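PDB 4QKO: pyocin-S2 immunity protein from Pseudomonas aeruginosa, which binds the nuclease domain of pyocin S2 and so probably protects the producing cell from its own toxin. Local coordinates for residues 18-23 / 32-37; 39-44 / 52-57; 11-16 / 82-87. All coordinates share one frame; numbering follows the deposited sequence. Where two conformers were deposited one is given.

Contact 1 of 3, residues 18-23 / 32-37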
ATOM      1  N   LYS A  18      -0.146 -16.205  -3.159  1.00 20.53           N
ATOM      2  CA  LYS A  18      -0.110 -15.786  -4.561  1.00 25.16           C
ATOM      3  C   LYS A  18      -1.315 -14.920  -4.841  1.00 22.88           C
ATOM      4  O   LYS A  18      -1.176 -13.908  -5.545  1.00 23.58           O
ATOM      5  CB  LYS A  18      -0.223 -16.922  -5.576  1.00 31.21           C
ATOM      6  CG  LYS A  18       0.975 -17.742  -6.013  1.00 41.11           C
ATOM      7  CD  LYS A  18       0.518 -18.644  -7.176  1.00 50.05           C
ATOM      8  CE  LYS A  18       1.129 -20.055  -7.161  1.00 57.39           C
ATOM      9  NZ  LYS A  18       2.465 -20.089  -7.814  1.00 60.22           N
ATOM     10  N   ASP A  19      -2.484 -15.288  -4.305  1.00 22.54           N
ATOM     11  CA  ASP A  19      -3.686 -14.452  -4.463  1.00 23.86           C
ATOM     12  C   ASP A  19      -3.553 -13.063  -3.898  1.00 24.18           C
ATOM     13  O   ASP A  19      -3.960 -12.076  -4.540  1.00 21.17           O
ATOM     14  CB  ASP A  19      -4.942 -15.112  -3.894  1.00 26.34           C
ATOM     15  CG  ASP A  19      -5.397 -16.351  -4.739  1.00 28.04           C
ATOM     16  OD1 ASP A  19      -5.088 -16.405  -5.954  1.00 29.23           O
ATOM     17  OD2 ASP A  19      -6.050 -17.282  -4.177  1.00 31.77           O
ATOM     18  N   ILE A  20      -3.011 -12.976  -2.690  1.00 21.66           N
ATOM     19  CA  ILE A  20      -2.756 -11.646  -2.104  1.00 20.75           C
ATOM     20  C   ILE A  20      -1.734 -10.867  -2.939  1.00 19.53           C
ATOM     21  O   ILE A  20      -1.974  -9.704  -3.300  1.00 18.83           O
ATOM     22  CB  ILE A  20      -2.211 -11.754  -0.656  1.00 19.15           C
ATOM     23  CG1 ILE A  20      -3.277 -12.359   0.222  1.00 19.96           C
ATOM     24  CG2 ILE A  20      -1.782 -10.384  -0.179  1.00 20.20           C
ATOM     25  CD1 ILE A  20      -2.894 -12.612   1.676  1.00 20.04           C
ATOM     26  N   TYR A  21      -0.604 -11.508  -3.254  1.00 19.31           N
ATOM     27  CA  TYR A  21       0.520 -10.889  -3.926  1.00 20.19           C
ATOM     28  C   TYR A  21       0.208 -10.377  -5.323  1.00 21.97           C
ATOM     29  O   TYR A  21       0.657  -9.279  -5.686  1.00 20.99           O
ATOM     30  CB  TYR A  21       1.679 -11.866  -4.021  1.00 20.70           C
ATOM     31  CG  TYR A  21       2.996 -11.292  -4.394  1.00 20.36           C
ATOM     32  CD1 TYR A  21       3.835 -10.726  -3.437  1.00 18.42           C
ATOM     33  CD2 TYR A  21       3.412 -11.301  -5.720  1.00 20.44           C
ATOM     34  CE1 TYR A  21       5.042 -10.181  -3.811  1.00 19.06           C
ATOM     35  CE2 TYR A  21       4.626 -10.775  -6.112  1.00 20.40           C
ATOM     36  CZ  TYR A  21       5.454 -10.222  -5.173  1.00 20.96           C
ATOM     37  OH  TYR A  21       6.697  -9.788  -5.649  1.00 21.85           O
ATOM     38  N   THR A  22      -0.552 -11.154  -6.091  1.00 20.77           N
ATOM     39  CA  THR A  22      -0.947 -10.767  -7.443  1.00 22.17           C
ATOM     40  C   THR A  22      -2.205  -9.930  -7.467  1.00 24.73           C
ATOM     41  O   THR A  22      -2.641  -9.508  -8.559  1.00 26.72           O
ATOM     42  CB  THR A  22      -1.196 -12.026  -8.344  1.00 23.71           C
ATOM     43  OG1 THR A  22      -2.143 -12.887  -7.696  1.00 23.05           O
ATOM     44  CG2 THR A  22       0.121 -12.763  -8.534  1.00 25.11           C
ATOM     45  N   ASN A  23      -2.819  -9.704  -6.317  1.00 22.87           N
ATOM     46  CA  ASN A  23      -4.084  -9.005  -6.241  1.00 23.26           C
ATOM     47  C   ASN A  23      -5.146  -9.649  -7.171  1.00 25.23           C
ATOM     48  O   ASN A  23      -5.726  -8.999  -8.063  1.00 24.34           O
ATOM     49  CB  ASN A  23      -3.909  -7.512  -6.545  1.00 23.11           C
ATOM     50  CG  ASN A  23      -5.144  -6.702  -6.270  1.00 25.61           C
ATOM     51  OD1 ASN A  23      -5.369  -5.646  -6.905  1.00 29.78           O
ATOM     52  ND2 ASN A  23      -5.960  -7.153  -5.355  1.00 24.97           N
ATOM     53  N   GLU A  32     -11.048  -3.342   0.344  1.00 31.72           N
ATOM     54  CA  GLU A  32     -11.353  -3.737   1.740  1.00 33.61           C
ATOM     55  C   GLU A  32     -11.181  -5.235   1.973  1.00 31.74           C
ATOM     56  O   GLU A  32     -10.715  -5.646   3.049  1.00 31.50           O
ATOM     57  CB  GLU A  32     -12.774  -3.297   2.129  1.00 39.11           C
ATOM     58  CG  GLU A  32     -12.985  -1.769   2.144  1.00 45.38           C
ATOM     59  CD  GLU A  32     -13.139  -1.059   0.751  1.00 47.04           C
ATOM     60  OE1 GLU A  32     -13.295  -1.690  -0.342  1.00 44.90           O
ATOM     61  OE2 GLU A  32     -13.083   0.191   0.741  1.00 50.62           O
ATOM     62  N   SER A  33     -11.540  -6.054   0.964  1.00 31.06           N
ATOM     63  CA  SER A  33     -11.342  -7.491   1.043  1.00 28.65           C
ATOM     64  C   SER A  33      -9.851  -7.844   1.019  1.00 27.01           C
ATOM     65  O   SER A  33      -9.403  -8.792   1.705  1.00 24.90           O
ATOM     66  CB  SER A  33     -12.019  -8.281  -0.083  1.00 30.66           C
ATOM     67  OG  SER A  33     -11.439  -8.047  -1.359  1.00 30.95           O
ATOM     68  N   HIS A  34      -9.077  -7.117   0.211  1.00 24.89           N
ATOM     69  CA  HIS A  34      -7.639  -7.364   0.174  1.00 23.45           C
ATOM     70  C   HIS A  34      -6.979  -7.003   1.503  1.00 23.09           C
ATOM     71  O   HIS A  34      -6.066  -7.705   1.967  1.00 23.72           O
ATOM     72  CB  HIS A  34      -6.992  -6.535  -0.954  1.00 21.55           C
ATOM     73  CG  HIS A  34      -5.628  -6.966  -1.306  1.00 20.54           C
ATOM     74  ND1 HIS A  34      -4.514  -6.402  -0.717  1.00 20.27           N
ATOM     75  CD2 HIS A  34      -5.172  -7.890  -2.181  1.00 22.12           C
ATOM     76  CE1 HIS A  34      -3.433  -6.967  -1.218  1.00 21.65           C
ATOM     77  NE2 HIS A  34      -3.799  -7.872  -2.119  1.00 21.51           N
ATOM     78  N   ILE A  35      -7.382  -5.895   2.087  1.00 22.42           N
ATOM     79  CA  ILE A  35      -6.801  -5.480   3.349  1.00 23.97           C
ATOM     80  C   ILE A  35      -7.028  -6.546   4.397  1.00 27.24           C
ATOM     81  O   ILE A  35      -6.111  -6.878   5.187  1.00 24.17           O
ATOM     82  CB  ILE A  35      -7.324  -4.103   3.829  1.00 24.47           C
ATOM     83  CG1 ILE A  35      -6.774  -2.970   2.960  1.00 24.79           C
ATOM     84  CG2 ILE A  35      -6.911  -3.853   5.285  1.00 26.07           C
ATOM     85  CD1 ILE A  35      -7.465  -1.621   3.078  1.00 25.64           C
ATOM     86  N   GLN A  36      -8.243  -7.103   4.406  1.00 26.13           N
ATOM     87  CA  GLN A  36      -8.562  -8.190   5.326  1.00 30.38           C
ATOM     88  C   GLN A  36      -7.713  -9.411   5.154  1.00 26.82           C
ATOM     89  O   GLN A  36      -7.258 -10.000   6.136  1.00 29.24           O
ATOM     90  CB  GLN A  36     -10.045  -8.578   5.216  1.00 35.25           C
ATOM     91  CG  GLN A  36     -10.875  -7.570   5.956  1.00 40.90           C
ATOM     92  CD  GLN A  36     -10.396  -7.447   7.407  1.00 48.51           C
ATOM     93  OE1 GLN A  36     -10.311  -8.469   8.131  1.00 51.33           O
ATOM     94  NE2 GLN A  36     -10.030  -6.196   7.834  1.00 47.03           N
ATOM     95  N   ALA A  37      -7.440  -9.768   3.914  1.00 22.51           N
ATOM     96  CA  ALA A  37      -6.581 -10.916   3.647  1.00 21.68           C
ATOM     97  C   ALA A  37      -5.121 -10.650   4.108  1.00 21.46           C
ATOM     98  O   ALA A  37      -4.492 -11.517   4.663  1.00 21.50           O
ATOM     99  CB  ALA A  37      -6.601 -11.193   2.188  1.00 22.31           C
TER
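His34 has its CG anti to the backbone N (chi1 -165°), which carries the imidazole off helix 31-45 and across to the C-terminal end of helix 10-21 at Ile20. There His34 NE2 donates to Ile20 O over 2.8 Å. The bond is nearly straight, 167° at the hydrogen, and the oxygen sits at the ring edge, close to the imidazole plane. At the carbonyl, the C=O...N angle is 127° and the donor is tilted a little from the plane.

Ile20 O is gripped twice, because Asn23 N also donates to it, at 3.1 Å. Asn23 has left the helix with positive phi, and the turn closes as a Schellman motif. Its side chain crosses the imidazole obliquely, the amide plane almost perpendicular to the ring. Alongside this bond, Ile20 forks: CG2 lies 3.8 Å from His34 NE2, while the other branch takes CD1 to 4.0 Å from Ala37 CB and up against the Ala37 backbone oxygen. Phe28, from the intervening loop, packs on both Ile20 and Ala37.

The far nitrogen of the ring, His34 ND1, is hydrogen-bonded to the OH of Tyr85 of the pyocin S2 chain. The imidazole thus bridges a Schellman helix end and the bound nuclease, at the junction of the first two helices of the helical immunity-protein fold.

Contact 2 of 3, residues 39-44 / 52-57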
ATOM      1  N   LEU A  39      -4.281  -8.707   6.634  1.00 25.52           N
ATOM      2  CA  LEU A  39      -4.394  -8.822   8.126  1.00 28.51           C
ATOM      3  C   LEU A  39      -4.507 -10.247   8.528  1.00 27.45           C
ATOM      4  O   LEU A  39      -3.816 -10.677   9.448  1.00 29.33           O
ATOM      5  CB  LEU A  39      -5.563  -7.995   8.645  1.00 30.55           C
ATOM      6  CG  LEU A  39      -5.388  -6.452   8.516  1.00 31.98           C
ATOM      7  CD1 LEU A  39      -6.676  -5.694   8.859  1.00 34.45           C
ATOM      8  CD2 LEU A  39      -4.239  -5.889   9.372  1.00 33.25           C
ATOM      9  N   GLU A  40      -5.259 -11.044   7.775  1.00 28.09           N
ATOM     10  CA  GLU A  40      -5.296 -12.491   7.988  1.00 28.87           C
ATOM     11  C   GLU A  40      -3.907 -13.173   7.810  1.00 26.88           C
ATOM     12  O   GLU A  40      -3.553 -14.020   8.622  1.00 25.62           O
ATOM     13  CB  GLU A  40      -6.340 -13.178   7.101  1.00 34.30           C
ATOM     14  CG  GLU A  40      -7.755 -12.957   7.594  1.00 42.67           C
ATOM     15  CD  GLU A  40      -8.906 -13.542   6.723  1.00 50.75           C
ATOM     16  OE1 GLU A  40      -8.851 -14.745   6.345  1.00 62.20           O
ATOM     17  OE2 GLU A  40      -9.923 -12.817   6.513  1.00 44.89           O
ATOM     18  N   PHE A  41      -3.171 -12.814   6.747  1.00 23.98           N
ATOM     19  CA  PHE A  41      -1.816 -13.297   6.525  1.00 22.64           C
ATOM     20  C   PHE A  41      -0.945 -13.020   7.738  1.00 21.01           C
ATOM     21  O   PHE A  41      -0.228 -13.919   8.193  1.00 20.99           O
ATOM     22  CB  PHE A  41      -1.241 -12.645   5.262  1.00 21.60           C
ATOM     23  CG  PHE A  41       0.192 -12.888   5.012  1.00 20.17           C
ATOM     24  CD1 PHE A  41       0.628 -14.040   4.357  1.00 20.57           C
ATOM     25  CD2 PHE A  41       1.144 -11.958   5.393  1.00 19.86           C
ATOM     26  CE1 PHE A  41       1.984 -14.245   4.097  1.00 21.68           C
ATOM     27  CE2 PHE A  41       2.508 -12.170   5.127  1.00 21.19           C
ATOM     28  CZ  PHE A  41       2.942 -13.308   4.492  1.00 19.60           C
ATOM     29  N   LYS A  42      -0.945 -11.804   8.191  1.00 21.36           N
ATOM     30  CA  LYS A  42      -0.056 -11.404   9.340  1.00 24.43           C
ATOM     31  C   LYS A  42      -0.367 -12.258  10.550  1.00 26.47           C
ATOM     32  O   LYS A  42       0.537 -12.812  11.228  1.00 23.19           O
ATOM     33  CB  LYS A  42      -0.325  -9.954   9.707  1.00 25.19           C
ATOM     34  CG  LYS A  42       0.282  -8.980   8.753  1.00 28.44           C
ATOM     35  CD  LYS A  42      -0.311  -7.583   8.823  1.00 31.54           C
ATOM     36  CE  LYS A  42      -0.447  -7.012  10.207  1.00 35.30           C
ATOM     37  NZ  LYS A  42       0.876  -6.478  10.645  1.00 37.35           N
ATOM     38  N   LYS A  43      -1.666 -12.435  10.804  1.00 28.57           N
ATOM     39  CA  LYS A  43      -2.132 -13.337  11.883  1.00 33.22           C
ATOM     40  C   LYS A  43      -1.727 -14.791  11.712  1.00 31.03           C
ATOM     41  O   LYS A  43      -1.267 -15.454  12.653  1.00 27.97           O
ATOM     42  CB  LYS A  43      -3.673 -13.318  12.017  1.00 39.90           C
ATOM     43  CG  LYS A  43      -4.247 -12.259  12.933  1.00 46.30           C
ATOM     44  CD  LYS A  43      -5.323 -12.813  13.896  1.00 52.89           C
ATOM     45  CE  LYS A  43      -6.385 -13.760  13.289  1.00 58.08           C
ATOM     46  NZ  LYS A  43      -7.422 -13.089  12.432  1.00 58.64           N
ATOM     47  N   LEU A  44      -1.931 -15.328  10.529  1.00 26.69           N
ATOM     48  CA  LEU A  44      -1.616 -16.722  10.307  1.00 26.44           C
ATOM     49  C   LEU A  44      -0.121 -17.040  10.483  1.00 24.11           C
ATOM     50  O   LEU A  44       0.220 -18.081  11.041  1.00 25.32           O
ATOM     51  CB  LEU A  44      -1.978 -17.154   8.894  1.00 27.38           C
ATOM     52  CG  LEU A  44      -3.209 -17.926   8.476  1.00 35.51           C
ATOM     53  CD1 LEU A  44      -3.911 -18.628   9.620  1.00 37.23           C
ATOM     54  CD2 LEU A  44      -4.159 -17.074   7.664  1.00 34.21           C
ATOM     55  N   ASP A  52       5.559  -6.878   5.608  1.00 15.74           N
ATOM     56  CA  ASP A  52       6.773  -6.529   4.912  1.00 16.21           C
ATOM     57  C   ASP A  52       7.262  -7.739   4.139  1.00 15.16           C
ATOM     58  O   ASP A  52       7.958  -7.548   3.197  1.00 15.99           O
ATOM     59  CB  ASP A  52       7.939  -6.051   5.769  1.00 17.18           C
ATOM     60  CG  ASP A  52       7.691  -4.725   6.453  1.00 19.54           C
ATOM     61  OD1 ASP A  52       6.681  -4.064   6.182  1.00 18.30           O
ATOM     62  OD2 ASP A  52       8.575  -4.311   7.312  1.00 18.38           O
ATOM     63  N   LEU A  53       6.866  -8.970   4.515  1.00 14.30           N
ATOM     64  CA  LEU A  53       7.210 -10.195   3.768  1.00 14.78           C
ATOM     65  C   LEU A  53       6.712 -10.064   2.338  1.00 15.29           C
ATOM     66  O   LEU A  53       7.372 -10.513   1.449  1.00 15.47           O
ATOM     67  CB  LEU A  53       6.552 -11.405   4.400  1.00 15.10           C
ATOM     68  CG  LEU A  53       7.071 -11.823   5.769  1.00 15.54           C
ATOM     69  CD1 LEU A  53       6.344 -13.049   6.233  1.00 16.73           C
ATOM     70  CD2 LEU A  53       8.550 -12.157   5.707  1.00 17.85           C
ATOM     71  N   LEU A  54       5.533  -9.442   2.193  1.00 14.02           N
ATOM     72  CA  LEU A  54       4.972  -9.282   0.879  1.00 14.13           C
ATOM     73  C   LEU A  54       5.497  -8.098   0.113  1.00 15.07           C
ATOM     74  O   LEU A  54       5.724  -8.185  -1.077  1.00 16.45           O
ATOM     75  CB  LEU A  54       3.458  -9.084   1.036  1.00 16.48           C
ATOM     76  CG  LEU A  54       2.619 -10.167   1.726  1.00 16.45           C
ATOM     77  CD1 LEU A  54       1.271  -9.631   2.017  1.00 18.25           C
ATOM     78  CD2 LEU A  54       2.472 -11.361   0.822  1.00 19.35           C
ATOM     79  N   TYR A  55       5.624  -6.949   0.771  1.00 15.01           N
ATOM     80  CA  TYR A  55       5.893  -5.669   0.121  1.00 14.18           C
ATOM     81  C   TYR A  55       7.268  -5.060   0.268  1.00 15.03           C
ATOM     82  O   TYR A  55       7.669  -4.237  -0.548  1.00 15.03           O
ATOM     83  CB  TYR A  55       4.830  -4.658   0.495  1.00 14.45           C
ATOM     84  CG  TYR A  55       3.446  -5.199   0.158  1.00 14.73           C
ATOM     85  CD1 TYR A  55       3.097  -5.494  -1.144  1.00 15.37           C
ATOM     86  CD2 TYR A  55       2.567  -5.541   1.133  1.00 14.81           C
ATOM     87  CE1 TYR A  55       1.842  -6.045  -1.453  1.00 15.83           C
ATOM     88  CE2 TYR A  55       1.293  -6.038   0.839  1.00 16.25           C
ATOM     89  CZ  TYR A  55       0.954  -6.314  -0.450  1.00 16.42           C
ATOM     90  OH  TYR A  55      -0.245  -6.923  -0.743  1.00 18.98           O
ATOM     91  N   TYR A  56       7.994  -5.449   1.293  1.00 15.53           N
ATOM     92  CA  TYR A  56       9.277  -4.891   1.552  1.00 15.29           C
ATOM     93  C   TYR A  56      10.209  -6.038   1.937  1.00 15.37           C
ATOM     94  O   TYR A  56      10.763  -6.096   3.088  1.00 15.09           O
ATOM     95  CB  TYR A  56       9.213  -3.826   2.676  1.00 15.41           C
ATOM     96  CG  TYR A  56       8.292  -2.705   2.338  1.00 15.38           C
ATOM     97  CD1 TYR A  56       8.739  -1.629   1.625  1.00 16.53           C
ATOM     98  CD2 TYR A  56       6.969  -2.763   2.735  1.00 16.30           C
ATOM     99  CE1 TYR A  56       7.866  -0.572   1.304  1.00 17.76           C
ATOM    100  CE2 TYR A  56       6.081  -1.748   2.444  1.00 15.33           C
ATOM    101  CZ  TYR A  56       6.554  -0.666   1.679  1.00 16.58           C
ATOM    102  OH  TYR A  56       5.713   0.341   1.329  1.00 15.70           O
ATOM    103  N   PRO A  57      10.335  -7.021   1.048  1.00 16.18           N
ATOM    104  CA  PRO A  57      10.959  -8.291   1.414  1.00 16.54           C
ATOM    105  C   PRO A  57      12.470  -8.138   1.592  1.00 16.97           C
ATOM    106  O   PRO A  57      13.122  -7.229   1.020  1.00 16.35           O
ATOM    107  CB  PRO A  57      10.644  -9.164   0.204  1.00 17.72           C
ATOM    108  CG  PRO A  57      10.600  -8.162  -0.869  1.00 18.60           C
ATOM    109  CD  PRO A  57       9.804  -7.072  -0.305  1.00 17.40           C
TER
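This is purely apolar core packing: the ring of Phe41, on helix 31-45, meets Leu53 and Leu54 on the short helix 52-55, close to the centre of the chain. The backbones stay well apart, with the CA atoms of Phe41 and Leu54 9.7 Å from each other, so the side chains do all the bridging.

Phe41 points at the short helix with CG anti to the backbone N (chi1 172°), and the CE2 and CZ end of its ring meets both leucines. Leu54 lies over one face. Its CG is 3.9 Å from Phe41 CE2, its CD1 is 4.1 Å from Phe41 CD2, and its CD2 sits above the plane, displaced toward the rim. The two side chains run past each other in opposite directions. Leu53 instead crosses the phenyl at about a right angle, with its CD1 3.8 Å from Phe41 CZ and its CB close behind.

In the four-helix fold of the colicin and pyocin immunity proteins the third helix is a short one, and here it packs against helix 31-45 through Leu53 and Leu54. Val17 and Ile20 of helix 10-21 and Val68 of helix 65-78 also pack on Phe41, while Leu53 continues onto Val72. Next along the chain, in the complex, the ring of Tyr55 meets that of Tyr85 of the pyocin S2 chain, the planes nearly parallel. Leu54 CB stands over the centre of one face of the Tyr55 ring, 3.6 Å above it.

Contact 3 of 3, residues 11-16 / 82-87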
ATOM      1  N   LYS A  11       0.950 -26.128  -0.223  1.00 28.67           N
ATOM      2  CA  LYS A  11       0.373 -25.732  -1.515  1.00 30.77           C
ATOM      3  C   LYS A  11      -0.827 -24.774  -1.377  1.00 28.40           C
ATOM      4  O   LYS A  11      -0.945 -23.793  -2.175  1.00 27.65           O
ATOM      5  CB  LYS A  11      -0.003 -26.977  -2.328  1.00 38.12           C
ATOM      6  CG  LYS A  11      -0.508 -26.676  -3.725  1.00 43.47           C
ATOM      7  CD  LYS A  11      -2.014 -26.435  -3.738  1.00 51.91           C
ATOM      8  CE  LYS A  11      -2.763 -27.706  -4.122  1.00 55.93           C
ATOM      9  NZ  LYS A  11      -2.446 -28.103  -5.521  1.00 58.38           N
ATOM     10  N   GLU A  12      -1.703 -25.037  -0.399  1.00 24.97           N
ATOM     11  CA  GLU A  12      -2.844 -24.166  -0.087  1.00 25.71           C
ATOM     12  C   GLU A  12      -2.397 -22.791   0.399  1.00 24.26           C
ATOM     13  O   GLU A  12      -3.003 -21.760   0.104  1.00 22.80           O
ATOM     14  CB  GLU A  12      -3.770 -24.725   0.975  1.00 28.49           C
ATOM     15  CG  GLU A  12      -4.645 -25.917   0.503  1.00 31.35           C
ATOM     16  CD  GLU A  12      -5.345 -26.743   1.635  1.00 36.95           C
ATOM     17  OE1 GLU A  12      -4.987 -26.637   2.848  1.00 32.49           O
ATOM     18  OE2 GLU A  12      -6.291 -27.539   1.286  1.00 39.17           O
ATOM     19  N   PHE A  13      -1.379 -22.787   1.242  1.00 22.93           N
ATOM     20  CA  PHE A  13      -0.908 -21.501   1.739  1.00 22.75           C
ATOM     21  C   PHE A  13      -0.235 -20.689   0.624  1.00 20.58           C
ATOM     22  O   PHE A  13      -0.407 -19.508   0.557  1.00 20.89           O
ATOM     23  CB  PHE A  13       0.075 -21.682   2.887  1.00 21.66           C
ATOM     24  CG  PHE A  13       0.387 -20.404   3.567  1.00 21.87           C
ATOM     25  CD1 PHE A  13      -0.591 -19.766   4.291  1.00 21.27           C
ATOM     26  CD2 PHE A  13       1.640 -19.822   3.457  1.00 22.74           C
ATOM     27  CE1 PHE A  13      -0.332 -18.566   4.941  1.00 24.22           C
ATOM     28  CE2 PHE A  13       1.914 -18.623   4.128  1.00 23.40           C
ATOM     29  CZ  PHE A  13       0.916 -17.989   4.851  1.00 22.31           C
ATOM     30  N   LEU A  14       0.507 -21.359  -0.255  1.00 21.90           N
ATOM     31  CA  LEU A  14       1.127 -20.713  -1.404  1.00 22.76           C
ATOM     32  C   LEU A  14       0.046 -20.092  -2.274  1.00 24.52           C
ATOM     33  O   LEU A  14       0.195 -18.937  -2.706  1.00 21.77           O
ATOM     34  CB  LEU A  14       2.055 -21.674  -2.184  1.00 23.54           C
ATOM     35  CG  LEU A  14       2.581 -21.162  -3.501  1.00 26.81           C
ATOM     36  CD1 LEU A  14       3.559 -20.028  -3.322  1.00 26.69           C
ATOM     37  CD2 LEU A  14       3.218 -22.294  -4.283  1.00 31.35           C
ATOM     38  N   GLU A  15      -1.036 -20.818  -2.516  0.50 24.63           N
ATOM     39  CA  GLU A  15      -2.092 -20.263  -3.362  0.50 26.68           C
ATOM     40  C   GLU A  15      -2.799 -19.025  -2.719  0.50 24.47           C
ATOM     41  O   GLU A  15      -3.100 -18.052  -3.411  0.50 26.31           O
ATOM     42  CB  GLU A  15      -3.070 -21.362  -3.737  0.50 28.93           C
ATOM     43  CG  GLU A  15      -2.413 -22.675  -4.204  0.50 31.72           C
ATOM     44  CD  GLU A  15      -1.077 -22.532  -4.961  0.50 32.97           C
ATOM     45  OE1 GLU A  15      -0.846 -21.484  -5.629  0.50 37.26           O
ATOM     46  OE2 GLU A  15      -0.271 -23.492  -4.923  0.50 29.92           O
ATOM     47  N   PHE A  16      -3.015 -19.027  -1.405  1.00 22.61           N
ATOM     48  CA  PHE A  16      -3.487 -17.833  -0.688  1.00 21.61           C
ATOM     49  C   PHE A  16      -2.472 -16.668  -0.824  1.00 20.26           C
ATOM     50  O   PHE A  16      -2.851 -15.536  -1.200  1.00 20.61           O
ATOM     51  CB  PHE A  16      -3.628 -18.171   0.748  1.00 22.39           C
ATOM     52  CG  PHE A  16      -4.049 -17.051   1.665  1.00 23.18           C
ATOM     53  CD1 PHE A  16      -5.217 -16.333   1.461  1.00 25.68           C
ATOM     54  CD2 PHE A  16      -3.297 -16.784   2.825  1.00 25.75           C
ATOM     55  CE1 PHE A  16      -5.633 -15.340   2.384  1.00 26.67           C
ATOM     56  CE2 PHE A  16      -3.724 -15.821   3.775  1.00 24.33           C
ATOM     57  CZ  PHE A  16      -4.892 -15.102   3.559  1.00 25.87           C
ATOM     58  N   PRO A  82       4.140 -24.940  15.069  1.00 29.40           N
ATOM     59  CA  PRO A  82       3.517 -25.920  14.142  1.00 28.38           C
ATOM     60  C   PRO A  82       3.643 -25.512  12.669  1.00 27.10           C
ATOM     61  O   PRO A  82       3.575 -24.326  12.374  1.00 25.07           O
ATOM     62  CB  PRO A  82       2.025 -25.919  14.518  1.00 30.17           C
ATOM     63  CG  PRO A  82       1.966 -25.274  15.882  1.00 33.32           C
ATOM     64  CD  PRO A  82       3.187 -24.427  16.066  1.00 29.85           C
ATOM     65  N   GLY A  83       3.806 -26.501  11.789  1.00 25.31           N
ATOM     66  CA  GLY A  83       3.997 -26.300  10.398  1.00 25.61           C
ATOM     67  C   GLY A  83       2.754 -26.628   9.612  1.00 27.44           C
ATOM     68  O   GLY A  83       1.685 -26.806  10.143  1.00 27.62           O
ATOM     69  N   PHE A  84       2.917 -26.686   8.310  1.00 28.40           N
ATOM     70  CA  PHE A  84       1.815 -26.913   7.408  1.00 27.94           C
ATOM     71  C   PHE A  84       1.353 -28.348   7.591  1.00 31.11           C
ATOM     72  O   PHE A  84       2.157 -29.246   7.854  1.00 28.40           O
ATOM     73  CB  PHE A  84       2.268 -26.732   5.952  1.00 29.16           C
ATOM     74  CG  PHE A  84       2.654 -25.329   5.608  1.00 29.08           C
ATOM     75  CD1 PHE A  84       1.765 -24.279   5.845  1.00 30.41           C
ATOM     76  CD2 PHE A  84       3.889 -25.053   5.083  1.00 30.66           C
ATOM     77  CE1 PHE A  84       2.103 -22.992   5.526  1.00 28.98           C
ATOM     78  CE2 PHE A  84       4.257 -23.744   4.779  1.00 29.99           C
ATOM     79  CZ  PHE A  84       3.365 -22.716   5.024  1.00 30.35           C
ATOM     80  N   LYS A  85       0.054 -28.544   7.454  1.00 32.96           N
ATOM     81  CA  LYS A  85      -0.493 -29.874   7.223  1.00 36.06           C
ATOM     82  C   LYS A  85       0.209 -30.592   6.075  1.00 37.77           C
ATOM     83  O   LYS A  85       0.474 -29.998   5.028  1.00 38.17           O
ATOM     84  CB  LYS A  85      -1.955 -29.759   6.873  1.00 37.47           C
ATOM     85  CG  LYS A  85      -2.645 -31.109   6.842  1.00 40.74           C
ATOM     86  CD  LYS A  85      -4.154 -30.892   6.896  1.00 43.48           C
ATOM     87  CE  LYS A  85      -4.675 -30.204   5.640  1.00 44.61           C
ATOM     88  NZ  LYS A  85      -6.166 -30.326   5.544  1.00 49.06           N
ATOM     89  N   ALA A  86       0.462 -31.888   6.256  1.00 40.42           N
ATOM     90  CA  ALA A  86       1.084 -32.695   5.199  1.00 43.15           C
ATOM     91  C   ALA A  86       0.154 -32.760   3.973  1.00 45.75           C
ATOM     92  O   ALA A  86      -1.076 -32.753   4.128  1.00 44.37           O
ATOM     93  CB  ALA A  86       1.387 -34.110   5.727  1.00 44.23           C
ATOM     94  N   GLY A  87       0.741 -32.788   2.773  1.00 51.25           N
ATOM     95  CA  GLY A  87      -0.017 -32.931   1.506  1.00 55.66           C
ATOM     96  C   GLY A  87      -0.016 -34.381   1.030  1.00 57.13           C
ATOM     97  O   GLY A  87      -0.572 -34.709  -0.024  1.00 65.01           O
TER
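The rings of Phe13 and Phe84 meet obliquely, their planes 37° apart and their centroids separated by 5.5 Å. Phe84 touches through CE1 and CZ: its CE1 is 3.6 Å from Phe13 CB and its CZ 3.7 Å from Phe13 CD2. The approach therefore spans Phe13 CB, CG and CD2, and the two side chains cross at about a right angle. Ile5 packs against both phenylalanines, Val69 of helix 65-78 against Phe13, and Lys73 of the same helix against Phe84.

Within the helical immunity-protein fold, this joins helix 10-21 to the irregular C-terminal tail that follows helix 65-78. From the tail, Phe84 is directed toward helix 10-21: with CG anti to the carbonyl carbon (chi1 -66°), its ring is carried to Phe13. Phe13, for its part, extends into the core as far as Phe41 and Thr45 on helix 31-45.

Charge plays a lesser part nearby. Lys85 NZ stays 4.7 Å from Glu12 OE1, too far for a salt bridge, though the opposite charges may attract weakly. That same Glu12 oxygen already has a salt bridge to Lys2 and a hydrogen bond from the backbone N of Thr9.

In the fold
Contacts 1 and 2 come one after the other along the chain and share helix 31-45; their centres are about 10 Å apart. They meet directly, Ile20 CG2 lying 3.8 Å from Leu54 CD1 and His34 CE1 3.2 Å from Tyr55 OH, and both border the bound pyocin S2 nuclease, whose Tyr85 touches each of them. Contact 3 spans nearly the whole chain and encloses the other two in sequence. Its centre is about 17 Å from that of contact 1 and about 16 Å from that of contact 2, and the nuclease does not touch its segments. Phe41 CE1, 4.0 Å from Phe13 CZ, links contacts 2 and 3 through the core.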